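Local coordinates for Lmo0135 protein (Listeria monocytogenes EGD-e, PDB 5ISU) that probably binds peptides outside the cell as the substrate-binding component of an ABC transporter, at residues Gln46-Pro51 and Val191-Phe196; Ala141-Asn146 and Lys443-Ile448; Ala219-Leu224 and Lys232-Ser237; Pro268-Lys273 and Gln277-Ala282; Asp290-Ser295 and Glu354-Tyr359. All coordinates share one frame; numbering follows the deposited sequence.

Contact 1 of 5, residues Gln46-Pro51 and Val191-Phe196; sequences QAVYAP and VSLERF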
# COMPACT_ATOMS: atom_id res chain seq x y z
N GLN A 46 -10.22 2.26 -8.95
CA GLN A 46 -11.06 2.76 -7.86
C GLN A 46 -12.27 3.50 -8.41
O GLN A 46 -13.34 3.50 -7.80
CB GLN A 46 -10.26 3.70 -6.96
CG GLN A 46 -10.95 4.05 -5.66
CD GLN A 46 -11.06 2.86 -4.74
OE1 GLN A 46 -10.35 1.86 -4.90
NE2 GLN A 46 -11.92 2.96 -3.75
N ALA A 47 -12.11 4.13 -9.56
CA ALA A 47 -13.19 4.88 -10.18
C ALA A 47 -14.12 3.98 -11.00
O ALA A 47 -15.29 4.25 -11.09
CB ALA A 47 -12.63 5.97 -11.06
N VAL A 48 -13.60 2.89 -11.54
CA VAL A 48 -14.36 2.02 -12.43
C VAL A 48 -15.03 0.84 -11.74
O VAL A 48 -16.11 0.44 -12.14
CB VAL A 48 -13.47 1.55 -13.59
CG1 VAL A 48 -14.21 0.60 -14.53
CG2 VAL A 48 -12.94 2.77 -14.35
N TYR A 49 -14.38 0.30 -10.70
CA TYR A 49 -14.90 -0.84 -9.96
C TYR A 49 -15.18 -0.54 -8.49
O TYR A 49 -14.38 0.09 -7.82
CB TYR A 49 -13.89 -1.98 -9.99
CG TYR A 49 -13.64 -2.59 -11.36
CD1 TYR A 49 -12.72 -2.02 -12.24
CD2 TYR A 49 -14.27 -3.77 -11.74
CE1 TYR A 49 -12.46 -2.61 -13.47
CE2 TYR A 49 -14.03 -4.35 -12.96
CZ TYR A 49 -13.12 -3.77 -13.82
OH TYR A 49 -12.89 -4.35 -15.01
N ALA A 50 -16.29 -1.07 -7.99
CA ALA A 50 -16.66 -0.95 -6.60
C ALA A 50 -16.26 -2.26 -5.85
O ALA A 50 -16.30 -3.35 -6.44
CB ALA A 50 -18.15 -0.72 -6.48
N PRO A 51 -15.85 -2.15 -4.57
CA PRO A 51 -15.52 -3.34 -3.76
C PRO A 51 -16.74 -3.85 -2.95
O PRO A 51 -17.79 -3.20 -2.94
CB PRO A 51 -14.47 -2.79 -2.81
CG PRO A 51 -14.97 -1.40 -2.52
CD PRO A 51 -15.55 -0.91 -3.82
N VAL A 191 -7.05 8.74 -20.00
CA VAL A 191 -8.13 7.77 -19.86
C VAL A 191 -9.37 8.62 -19.53
O VAL A 191 -9.33 9.37 -18.56
CB VAL A 191 -7.92 6.78 -18.71
CG1 VAL A 191 -9.11 5.82 -18.64
CG2 VAL A 191 -6.62 6.01 -18.90
N SER A 192 -10.43 8.52 -20.34
CA SER A 192 -11.66 9.30 -20.09
C SER A 192 -12.79 8.38 -19.63
O SER A 192 -12.94 7.25 -20.11
CB SER A 192 -12.10 10.09 -21.33
OG SER A 192 -12.30 9.24 -22.43
N LEU A 193 -13.59 8.89 -18.68
CA LEU A 193 -14.69 8.15 -18.11
C LEU A 193 -15.91 9.06 -18.00
O LEU A 193 -15.78 10.29 -18.04
CB LEU A 193 -14.31 7.72 -16.69
CG LEU A 193 -12.98 7.02 -16.38
CD1 LEU A 193 -12.81 6.93 -14.87
CD2 LEU A 193 -12.89 5.63 -16.99
N GLU A 194 -17.08 8.46 -17.83
CA GLU A 194 -18.33 9.21 -17.65
C GLU A 194 -19.14 8.59 -16.53
O GLU A 194 -19.08 7.38 -16.32
CB GLU A 194 -19.14 9.30 -18.95
CG GLU A 194 -19.74 7.99 -19.45
CD GLU A 194 -20.49 8.15 -20.77
OE1 GLU A 194 -20.59 9.28 -21.31
OE2 GLU A 194 -20.98 7.12 -21.26
N ARG A 195 -19.94 9.41 -15.84
CA ARG A 195 -20.68 8.92 -14.69
C ARG A 195 -21.65 7.76 -14.94
O ARG A 195 -22.30 7.67 -15.99
CB ARG A 195 -21.38 10.05 -13.94
CG ARG A 195 -22.57 10.68 -14.66
CD ARG A 195 -23.18 11.78 -13.79
NE ARG A 195 -23.97 12.72 -14.57
CZ ARG A 195 -24.45 13.86 -14.11
NH1 ARG A 195 -24.21 14.23 -12.85
NH2 ARG A 195 -25.17 14.67 -14.91
N PHE A 196 -21.72 6.87 -13.95
CA PHE A 196 -22.63 5.74 -13.98
C PHE A 196 -23.83 6.15 -13.18
O PHE A 196 -23.73 6.29 -11.97
CB PHE A 196 -21.92 4.52 -13.40
CG PHE A 196 -22.79 3.31 -13.27
CD1 PHE A 196 -23.64 2.92 -14.29
CD2 PHE A 196 -22.68 2.50 -12.15
CE1 PHE A 196 -24.41 1.78 -14.17
CE2 PHE A 196 -23.45 1.37 -12.03
CZ PHE A 196 -24.32 1.01 -13.04
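Leu193 points its forked end at the last turn of helix 39-48. CD1 meets Ala47 and, less closely, Val48, while CD2 meets Val48. CD1 of Leu193 lies 3.9 Å from CB of Ala47. CD2 of Leu193 lies 3.9 Å from CG2 of Val48. Val48 CG2 also comes within 4.2 Å of Leu193 CD1. The Leu193 side chain crosses that of Val48 at about a right angle. The valine torsion explains which branch is used. CG1 stands anti to the backbone N (chi1 178°), and this leaves CG2 beside that N as the methyl that reaches Leu193. Leu193 belongs to strand 190-195, an inner strand of the four-stranded mixed sheet that also holds strands 19-24, 208-213 and 180-186. The contact therefore packs a helix end against a sheet, in a chain of the solute-binding protein family 5 type. All three touching residues are buried, and the attraction is purely apolar. The helix ends after Val48. Backbone hydrogen bonds between Ala47 and Tyr180 and between Val48 and Gly178 hold the helix end to the start of the neighbouring strand 180-186 and the residues just before it. Leu193 also touches Tyr180.

Contact 2 of 5, residues Ala141-Asn146 and Lys443-Ile448; sequences APAFEN and KERQEI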
# COMPACT_ATOMS: atom_id res chain seq x y z
N ALA A 141 -8.78 -18.86 9.85
CA ALA A 141 -7.88 -17.84 9.24
C ALA A 141 -8.47 -16.43 9.43
O ALA A 141 -9.17 -15.92 8.54
CB ALA A 141 -7.65 -18.14 7.77
N PRO A 142 -8.21 -15.79 10.58
CA PRO A 142 -8.73 -14.45 10.88
C PRO A 142 -8.44 -13.38 9.81
O PRO A 142 -9.29 -12.54 9.56
CB PRO A 142 -8.04 -14.09 12.20
CG PRO A 142 -7.00 -15.14 12.41
CD PRO A 142 -7.55 -16.36 11.77
N ALA A 143 -7.28 -13.46 9.16
CA ALA A 143 -6.92 -12.50 8.10
C ALA A 143 -7.84 -12.56 6.90
O ALA A 143 -7.80 -11.68 6.06
CB ALA A 143 -5.49 -12.74 7.62
N PHE A 144 -8.66 -13.61 6.80
CA PHE A 144 -9.56 -13.72 5.65
C PHE A 144 -10.64 -12.63 5.68
O PHE A 144 -11.17 -12.27 4.64
CB PHE A 144 -10.15 -15.10 5.54
CG PHE A 144 -10.96 -15.31 4.31
CD1 PHE A 144 -10.33 -15.36 3.07
CD2 PHE A 144 -12.33 -15.48 4.38
CE1 PHE A 144 -11.06 -15.57 1.92
CE2 PHE A 144 -13.07 -15.69 3.23
CZ PHE A 144 -12.44 -15.73 1.99
N GLU A 145 -10.96 -12.10 6.86
CA GLU A 145 -11.89 -10.98 6.95
C GLU A 145 -11.35 -9.79 6.15
O GLU A 145 -12.11 -9.11 5.46
CB GLU A 145 -12.13 -10.55 8.39
CG GLU A 145 -13.03 -9.32 8.53
CD GLU A 145 -13.47 -9.02 9.96
OE1 GLU A 145 -12.94 -9.64 10.93
OE2 GLU A 145 -14.37 -8.17 10.11
N ASN A 146 -10.05 -9.55 6.24
CA ASN A 146 -9.40 -8.47 5.51
C ASN A 146 -9.45 -8.70 3.99
O ASN A 146 -9.67 -7.76 3.21
CB ASN A 146 -7.96 -8.32 5.95
CG ASN A 146 -7.24 -7.19 5.24
OD1 ASN A 146 -7.58 -6.02 5.40
ND2 ASN A 146 -6.25 -7.54 4.44
N LYS A 443 -7.89 -11.21 21.75
CA LYS A 443 -6.86 -10.91 22.75
C LYS A 443 -5.62 -11.82 22.65
O LYS A 443 -4.50 -11.33 22.78
CB LYS A 443 -7.42 -10.86 24.19
CG LYS A 443 -8.26 -12.06 24.61
CD LYS A 443 -8.84 -11.85 26.01
CE LYS A 443 -10.07 -12.73 26.25
NZ LYS A 443 -9.83 -14.18 26.02
N GLU A 444 -5.81 -13.11 22.39
CA GLU A 444 -4.66 -14.02 22.21
C GLU A 444 -3.88 -13.67 20.93
O GLU A 444 -2.67 -13.84 20.85
CB GLU A 444 -5.10 -15.48 22.14
CG GLU A 444 -5.66 -16.05 23.43
CD GLU A 444 -6.04 -17.53 23.31
OE1 GLU A 444 -6.01 -18.07 22.18
OE2 GLU A 444 -6.38 -18.15 24.35
N ARG A 445 -4.59 -13.16 19.93
CA ARG A 445 -3.98 -12.81 18.68
C ARG A 445 -3.23 -11.46 18.88
O ARG A 445 -2.15 -11.26 18.32
CB ARG A 445 -5.03 -12.75 17.56
CG ARG A 445 -4.42 -12.91 16.18
CD ARG A 445 -5.35 -12.63 15.01
NE ARG A 445 -4.55 -12.78 13.79
CZ ARG A 445 -4.74 -12.15 12.64
NH1 ARG A 445 -5.72 -11.27 12.48
NH2 ARG A 445 -3.89 -12.39 11.63
N GLN A 446 -3.79 -10.58 19.71
CA GLN A 446 -3.14 -9.31 20.01
C GLN A 446 -1.78 -9.57 20.68
O GLN A 446 -0.78 -8.98 20.27
CB GLN A 446 -4.01 -8.41 20.91
CG GLN A 446 -3.40 -7.01 21.16
CD GLN A 446 -4.25 -6.13 22.07
OE1 GLN A 446 -3.71 -5.36 22.88
NE2 GLN A 446 -5.57 -6.25 21.98
N GLU A 447 -1.74 -10.45 21.67
CA GLU A 447 -0.49 -10.78 22.37
C GLU A 447 0.60 -11.32 21.45
O GLU A 447 1.76 -10.99 21.62
CB GLU A 447 -0.74 -11.77 23.53
CG GLU A 447 -1.53 -11.17 24.68
CD GLU A 447 -1.71 -12.10 25.87
OE1 GLU A 447 -1.26 -13.28 25.84
OE2 GLU A 447 -2.31 -11.65 26.87
N ILE A 448 0.21 -12.12 20.46
CA ILE A 448 1.17 -12.69 19.51
C ILE A 448 1.82 -11.61 18.65
O ILE A 448 3.05 -11.57 18.51
CB ILE A 448 0.51 -13.77 18.61
CG1 ILE A 448 0.12 -14.97 19.47
CG2 ILE A 448 1.48 -14.24 17.52
CD1 ILE A 448 -0.85 -15.93 18.80
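A type I beta turn, Ala141 to Phe144, lies at the entry to a short helix, beside the sheet that holds strands 63-68 and 117-118. There Pro142 meets Arg445 of the long helix 442-458, some 300 residues on in the chain. The turn is closed by the bond from Phe144 N to Ala141 O, 2.9 Å. Arg445 reaches out with an extended chain, its CG anti to the backbone N (chi1 -159°). CB and CG of Pro142 lie over one face of the guanidinium. CG of Pro142 sits 3.6 Å above that plane, offset toward the rim, and 3.7 Å from Arg445 NE. CB of Pro142 is 3.7 Å from Arg445 NH1. Ala143 adds a looser approach, its CB 4.3 Å from Arg445 NH2. The polar bonds of the arginine are made elsewhere. NH1 forms a salt bridge with Asp405, NE bonds to the carbonyl of Gly436, and NH2 bonds to the hydroxyl of Tyr449. Asp405 also touches Ala143, so it sits beside both partners. Three bonds on three different nitrogens fix the rotation of the guanidinium. Its charge is probably balanced largely by Asp405, while Pro142 contributes van der Waals packing over the flat face.

Contact 3 of 5, residues Ala219-Leu224 and Lys232-Ser237; sequences AANLAL and KSIQPS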
# COMPACT_ATOMS: atom_id res chain seq x y z
N ALA A 219 6.03 20.72 -15.08
CA ALA A 219 5.01 20.88 -16.10
C ALA A 219 3.62 20.54 -15.55
O ALA A 219 2.63 21.22 -15.86
CB ALA A 219 5.32 19.99 -17.29
N ALA A 220 3.54 19.49 -14.75
CA ALA A 220 2.24 19.07 -14.21
C ALA A 220 1.67 20.12 -13.26
O ALA A 220 0.48 20.40 -13.30
CB ALA A 220 2.37 17.72 -13.50
N ASN A 221 2.53 20.70 -12.42
CA ASN A 221 2.12 21.72 -11.46
C ASN A 221 1.70 23.00 -12.17
O ASN A 221 0.78 23.69 -11.72
CB ASN A 221 3.21 21.97 -10.41
CG ASN A 221 3.36 20.79 -9.43
OD1 ASN A 221 2.45 19.96 -9.28
ND2 ASN A 221 4.49 20.74 -8.74
N LEU A 222 2.37 23.31 -13.28
CA LEU A 222 1.97 24.45 -14.08
C LEU A 222 0.57 24.19 -14.71
O LEU A 222 -0.29 25.09 -14.75
CB LEU A 222 3.00 24.74 -15.17
CG LEU A 222 2.68 25.97 -15.98
CD1 LEU A 222 2.57 27.19 -15.07
CD2 LEU A 222 3.72 26.17 -17.07
N ALA A 223 0.35 22.96 -15.18
CA ALA A 223 -0.95 22.60 -15.77
C ALA A 223 -2.06 22.78 -14.72
O ALA A 223 -3.16 23.24 -15.03
CB ALA A 223 -0.93 21.17 -16.30
N LEU A 224 -1.73 22.44 -13.48
CA LEU A 224 -2.65 22.59 -12.37
C LEU A 224 -2.97 24.07 -12.12
O LEU A 224 -4.11 24.43 -11.91
CB LEU A 224 -2.04 21.95 -11.10
CG LEU A 224 -2.79 22.22 -9.79
CD1 LEU A 224 -4.17 21.56 -9.84
CD2 LEU A 224 -1.97 21.73 -8.62
N LYS A 232 -4.34 16.38 -8.31
CA LYS A 232 -3.15 15.54 -8.43
C LYS A 232 -2.42 15.45 -7.11
O LYS A 232 -2.64 16.26 -6.19
CB LYS A 232 -2.16 16.13 -9.45
CG LYS A 232 -1.57 17.47 -9.02
CD LYS A 232 -0.81 18.20 -10.11
CE LYS A 232 0.42 17.46 -10.56
NZ LYS A 232 1.44 17.30 -9.49
N SER A 233 -1.51 14.50 -7.05
CA SER A 233 -0.60 14.33 -5.94
C SER A 233 0.56 15.32 -6.09
O SER A 233 1.01 15.61 -7.21
CB SER A 233 -0.05 12.91 -5.95
OG SER A 233 -1.12 11.99 -5.83
N ILE A 234 1.05 15.82 -4.96
CA ILE A 234 2.12 16.79 -4.89
C ILE A 234 3.26 16.23 -4.03
O ILE A 234 3.01 15.55 -3.05
CB ILE A 234 1.62 18.10 -4.21
CG1 ILE A 234 0.36 18.63 -4.89
CG2 ILE A 234 2.70 19.18 -4.20
CD1 ILE A 234 0.50 18.88 -6.38
N GLN A 235 4.50 16.50 -4.42
CA GLN A 235 5.64 16.09 -3.62
C GLN A 235 5.81 17.15 -2.53
O GLN A 235 5.50 18.34 -2.76
CB GLN A 235 6.89 15.96 -4.48
CG GLN A 235 6.71 14.98 -5.62
CD GLN A 235 6.24 13.63 -5.12
OE1 GLN A 235 5.09 13.24 -5.36
NE2 GLN A 235 7.07 12.97 -4.34
N PRO A 236 6.25 16.75 -1.33
CA PRO A 236 6.43 17.70 -0.22
C PRO A 236 7.18 18.99 -0.58
O PRO A 236 6.74 20.08 -0.19
CB PRO A 236 7.22 16.88 0.79
CG PRO A 236 6.77 15.48 0.58
CD PRO A 236 6.44 15.35 -0.88
N SER A 237 8.27 18.86 -1.34
CA SER A 237 9.10 19.99 -1.74
C SER A 237 8.37 20.97 -2.68
O SER A 237 8.78 22.12 -2.80
CB SER A 237 10.41 19.50 -2.40
OG SER A 237 10.16 18.70 -3.55
O HOH W 1 4.83 17.78 -7.08
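The carboxamide of Asn221 is approached from both sides of its plane, though nothing lies squarely over a face. NZ and CE of Lys232 come from one side, and CD1 of Ile234 from the other, 3.7 Å from Asn221 OD1. The contact joins helix 217-225 to strand 231-233, two neighbouring elements linked by a short turn, so that the helix packs against the edge of the sheet in which this strand pairs antiparallel with strand 462-475. The central bond runs from Lys232 NZ to Asn221 OD1, 2.9 Å. The donor is tilted 26° from the carbonyl plane. The same NZ also donates to the backbone O of Ser233, again at 2.9 Å. Two carbonyl oxygens therefore grip the buried ammonium, whose charge would probably polarise both. The lysine reaches this place by folding. Its CG sits between the backbone N and the carbonyl carbon (chi1 66°), and two further bends near the end bring NZ round toward the next residue. The bent chain rests on the helix. CE of Lys232 is 3.5 Å from Ala220 CB, and CD of Lys232 is 4.0 Å from Leu224 CD2. The same leucine methyl, CD2 of Leu224, is 4.4 Å from Ile234 CD1. Leu224 and Ile234 both touch Ala473 of strand 462-475. At the other corner of the amide, a water weakly accepts from Asn221 ND2 and takes a firmer bond from Gln235 N, 3.0 Å away.

Contact 4 of 5, residues Pro268-Lys273 and Gln277-Ala282; sequences PALKSK and QALSYA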
# COMPACT_ATOMS: atom_id res chain seq x y z
N PRO A 268 28.72 -10.27 7.23
CA PRO A 268 29.03 -10.78 8.58
C PRO A 268 28.93 -9.74 9.72
O PRO A 268 28.34 -10.04 10.75
CB PRO A 268 30.46 -11.30 8.44
CG PRO A 268 30.60 -11.65 7.01
CD PRO A 268 29.72 -10.71 6.24
N ALA A 269 29.47 -8.54 9.53
CA ALA A 269 29.46 -7.52 10.59
C ALA A 269 28.07 -7.17 11.15
O ALA A 269 27.92 -6.99 12.36
CB ALA A 269 30.18 -6.26 10.13
N LEU A 270 27.06 -7.10 10.28
CA LEU A 270 25.69 -6.77 10.69
C LEU A 270 24.91 -7.90 11.40
O LEU A 270 23.73 -7.71 11.77
CB LEU A 270 24.90 -6.26 9.49
CG LEU A 270 25.48 -4.95 8.96
CD1 LEU A 270 24.92 -4.68 7.57
CD2 LEU A 270 25.21 -3.79 9.92
N LYS A 271 25.55 -9.05 11.59
CA LYS A 271 24.98 -10.18 12.33
C LYS A 271 24.91 -9.81 13.80
O LYS A 271 24.13 -10.38 14.55
CB LYS A 271 25.91 -11.41 12.25
CG LYS A 271 26.09 -12.07 10.89
CD LYS A 271 24.92 -12.97 10.52
CE LYS A 271 25.34 -13.94 9.41
NZ LYS A 271 24.22 -14.81 8.99
N SER A 272 25.80 -8.90 14.20
CA SER A 272 25.87 -8.42 15.58
C SER A 272 24.69 -7.52 15.95
O SER A 272 24.49 -6.45 15.36
CB SER A 272 27.18 -7.64 15.78
OG SER A 272 27.20 -6.97 17.03
N LYS A 273 23.92 -7.97 16.94
CA LYS A 273 22.80 -7.22 17.48
C LYS A 273 23.34 -5.87 17.96
O LYS A 273 22.77 -4.83 17.67
CB LYS A 273 22.19 -8.00 18.64
CG LYS A 273 20.95 -7.41 19.28
CD LYS A 273 20.43 -8.38 20.33
CE LYS A 273 19.08 -7.97 20.90
NZ LYS A 273 18.55 -8.96 21.88
N GLN A 277 22.14 -2.13 16.90
CA GLN A 277 21.63 -1.22 17.92
C GLN A 277 22.43 0.07 17.95
O GLN A 277 21.87 1.15 18.14
CB GLN A 277 21.64 -1.88 19.29
CG GLN A 277 20.62 -3.01 19.44
CD GLN A 277 20.74 -3.72 20.78
OE1 GLN A 277 21.77 -3.63 21.45
NE2 GLN A 277 19.69 -4.43 21.18
N ALA A 278 23.74 -0.04 17.74
CA ALA A 278 24.59 1.16 17.69
C ALA A 278 24.15 2.08 16.54
O ALA A 278 24.08 3.29 16.71
CB ALA A 278 26.05 0.78 17.52
N LEU A 279 23.81 1.48 15.40
CA LEU A 279 23.39 2.21 14.20
C LEU A 279 21.96 2.74 14.30
O LEU A 279 21.48 3.42 13.38
CB LEU A 279 23.55 1.34 12.95
CG LEU A 279 24.96 0.81 12.64
CD1 LEU A 279 24.93 -0.17 11.48
CD2 LEU A 279 25.95 1.94 12.37
N SER A 280 21.27 2.39 15.39
CA SER A 280 19.93 2.89 15.66
C SER A 280 20.07 4.05 16.65
O SER A 280 19.52 5.16 16.43
CB SER A 280 19.04 1.78 16.24
OG SER A 280 18.98 0.67 15.36
N TYR A 281 20.79 3.80 17.73
CA TYR A 281 21.05 4.83 18.75
C TYR A 281 21.76 6.08 18.22
O TYR A 281 21.72 7.12 18.86
CB TYR A 281 21.89 4.27 19.90
CG TYR A 281 21.13 3.49 20.93
CD1 TYR A 281 20.21 4.12 21.77
CD2 TYR A 281 21.41 2.14 21.17
CE1 TYR A 281 19.53 3.41 22.75
CE2 TYR A 281 20.75 1.43 22.17
CZ TYR A 281 19.81 2.08 22.95
OH TYR A 281 19.15 1.38 23.93
N ALA A 282 22.45 5.97 17.09
CA ALA A 282 23.13 7.14 16.53
C ALA A 282 22.17 8.10 15.83
O ALA A 282 22.55 9.23 15.50
CB ALA A 282 24.21 6.68 15.55
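Gln277 and Lys273 are one helical turn apart and touch through both backbone and side chain. Gln277 N donates to Lys273 O at 2.9 Å, with an N-H...O angle of 154°. The acceptor is approached almost in line with its C=O bond. CG of Gln277 lies close to the same oxygen, 3.3 Å from Lys273 O. Further out the two extended side chains run obliquely past each other. NE2 of Gln277 is 3.6 Å from Lys273 CE, so the amide rests on the aliphatic part of the lysine. Gln277 NE2 has a weak bond to Tyr320 OH, and Lys273 NZ a long, weak ion pair with Asp459. On another side, CD2 of Leu270 meets Leu279 CD1 at 4.0 Å, the two leucines crossing at about a right angle. Leu270 also packs on Leu275, and Leu279 on Phe263 of strand 248-263. Two bonds position the incoming chain. Arg276 NH1 donates to the carbonyl of Leu270, and Ser272 OG accepts from Leu275 N. Ser272 is the N-cap, and the contact is an N-capped helix start, with Leu270 of the lead-in loop folded back against Leu279 farther along the same helix.

Contact 5 of 5, residues Asp290-Ser295 and Glu354-Tyr359; sequences DAAYGS and ESIALY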
# COMPACT_ATOMS: atom_id res chain seq x y z
N ASP A 290 12.95 16.03 9.31
CA ASP A 290 13.30 17.41 9.01
C ASP A 290 14.20 17.51 7.77
O ASP A 290 14.01 18.40 6.94
CB ASP A 290 14.02 18.04 10.22
CG ASP A 290 13.99 19.54 10.19
OD1 ASP A 290 12.90 20.09 9.94
OD2 ASP A 290 15.03 20.17 10.50
N ALA A 291 15.14 16.58 7.62
CA ALA A 291 16.07 16.61 6.49
C ALA A 291 15.50 15.99 5.22
O ALA A 291 15.77 16.47 4.12
CB ALA A 291 17.39 15.94 6.86
N ALA A 292 14.70 14.93 5.36
CA ALA A 292 14.12 14.23 4.21
C ALA A 292 13.04 15.04 3.51
O ALA A 292 13.16 15.40 2.34
CB ALA A 292 13.56 12.88 4.64
N TYR A 293 11.97 15.30 4.25
CA TYR A 293 10.84 16.09 3.78
C TYR A 293 11.18 17.45 4.42
O TYR A 293 12.17 17.55 5.14
CB TYR A 293 9.53 15.43 4.25
CG TYR A 293 9.56 13.89 4.15
CD1 TYR A 293 9.34 13.22 2.93
CD2 TYR A 293 9.86 13.11 5.26
CE1 TYR A 293 9.41 11.81 2.84
CE2 TYR A 293 9.92 11.72 5.19
CZ TYR A 293 9.70 11.06 3.98
OH TYR A 293 9.79 9.65 3.94
N GLY A 294 10.42 18.51 4.17
CA GLY A 294 10.78 19.82 4.72
C GLY A 294 10.48 20.05 6.20
O GLY A 294 11.27 20.66 6.92
N SER A 295 9.33 19.57 6.62
CA SER A 295 8.84 19.75 7.98
C SER A 295 8.15 18.49 8.44
O SER A 295 8.06 17.50 7.69
CB SER A 295 7.83 20.87 7.96
OG SER A 295 6.72 20.53 7.15
N GLU A 354 18.20 10.53 -0.62
CA GLU A 354 19.59 11.03 -0.54
C GLU A 354 19.84 11.79 0.77
O GLU A 354 20.88 11.60 1.40
CB GLU A 354 20.03 11.86 -1.77
CG GLU A 354 21.49 12.34 -1.65
CD GLU A 354 22.21 12.49 -2.98
OE1 GLU A 354 22.96 13.48 -3.17
OE2 GLU A 354 22.03 11.60 -3.84
N SER A 355 18.88 12.61 1.19
CA SER A 355 18.99 13.35 2.44
C SER A 355 19.06 12.42 3.64
O SER A 355 19.78 12.68 4.61
CB SER A 355 17.79 14.29 2.59
OG SER A 355 17.78 15.25 1.55
N ILE A 356 18.30 11.33 3.59
CA ILE A 356 18.31 10.33 4.66
C ILE A 356 19.68 9.68 4.69
O ILE A 356 20.28 9.53 5.76
CB ILE A 356 17.21 9.25 4.44
CG1 ILE A 356 15.83 9.87 4.65
CG2 ILE A 356 17.40 8.07 5.40
CD1 ILE A 356 14.67 8.99 4.23
N ALA A 357 20.20 9.35 3.51
CA ALA A 357 21.52 8.73 3.39
C ALA A 357 22.61 9.61 3.98
O ALA A 357 23.41 9.14 4.79
CB ALA A 357 21.83 8.42 1.93
N LEU A 358 22.64 10.88 3.61
CA LEU A 358 23.66 11.80 4.14
C LEU A 358 23.56 11.94 5.64
O LEU A 358 24.58 12.04 6.32
CB LEU A 358 23.58 13.17 3.47
CG LEU A 358 24.08 13.24 2.03
CD1 LEU A 358 23.64 14.53 1.34
CD2 LEU A 358 25.60 13.09 1.99
N TYR A 359 22.33 11.93 6.15
CA TYR A 359 22.14 12.02 7.59
C TYR A 359 22.76 10.78 8.27
O TYR A 359 23.44 10.91 9.28
CB TYR A 359 20.66 12.19 7.93
CG TYR A 359 20.44 12.27 9.41
CD1 TYR A 359 20.51 13.48 10.09
CD2 TYR A 359 20.17 11.13 10.13
CE1 TYR A 359 20.32 13.53 11.46
CE2 TYR A 359 19.98 11.17 11.50
CZ TYR A 359 20.04 12.37 12.15
OH TYR A 359 19.86 12.36 13.50
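Ser355 faces the end of helix 285-292 and touches its backbone. Its CB lies 3.3 Å from Ala291 O and 4.0 Å from Ala292 CA. One bond further, OG is 3.5 Å from Ala291 O. The hydroxyl is hydrogen-bonded to the carbonyl of Lys351 in its own helix. The torsion fits this: OG stands beside the backbone N (chi1 -63°), the position from which a helical serine can reach back one turn. With so small a side chain between them, the backbones come very near, and the CA atoms of Ala292 and Ser355 are only 5.3 Å apart. Beside it is an apolar contact. Ile356 sends CG1 and CD1 past the methyl of Ala292, with CG1 at 3.8 Å and CD1 at 4.1 Å from Ala292 CB. That methyl also lies over one face of the Tyr293 ring, offset toward its rim, so it is held between the isoleucine and the tyrosine. Ile356 also touches Ile288 of helix 285-292. Tyr359, one turn on from Ser355, bonds through its OH to Glu287. Tyr293 is where the chain leaves helical geometry, and its ring packs toward strand 248-263. The whole is a close helix-helix packing between helices 285-292 and 351-365, in which alanine and serine let the two backbones approach.

Overall arrangement
Contacts 1 and 2 cross along the chain, contact 2 closing in its C-terminal part, at 443-448. Contacts 3, 4 and 5 follow in series between its two halves. Contacts 1 and 4 lie farthest apart, about 49 Å between centres. Contacts 4 and 5 are about 21 Å apart between centres; helices 273-281 and 285-292 follow each other, the second packing on 351-365. Strand 231-233 of contact 3 belongs to the seven-stranded sheet with strand 248-263, against which Leu279 of contact 4 and Tyr293 of contact 5 pack. Contacts 3 and 5 meet directly, Pro236 CG being 4.2 Å from Tyr293 CD1. The long span of contact 2 is consistent with lobes built from distant chain segments.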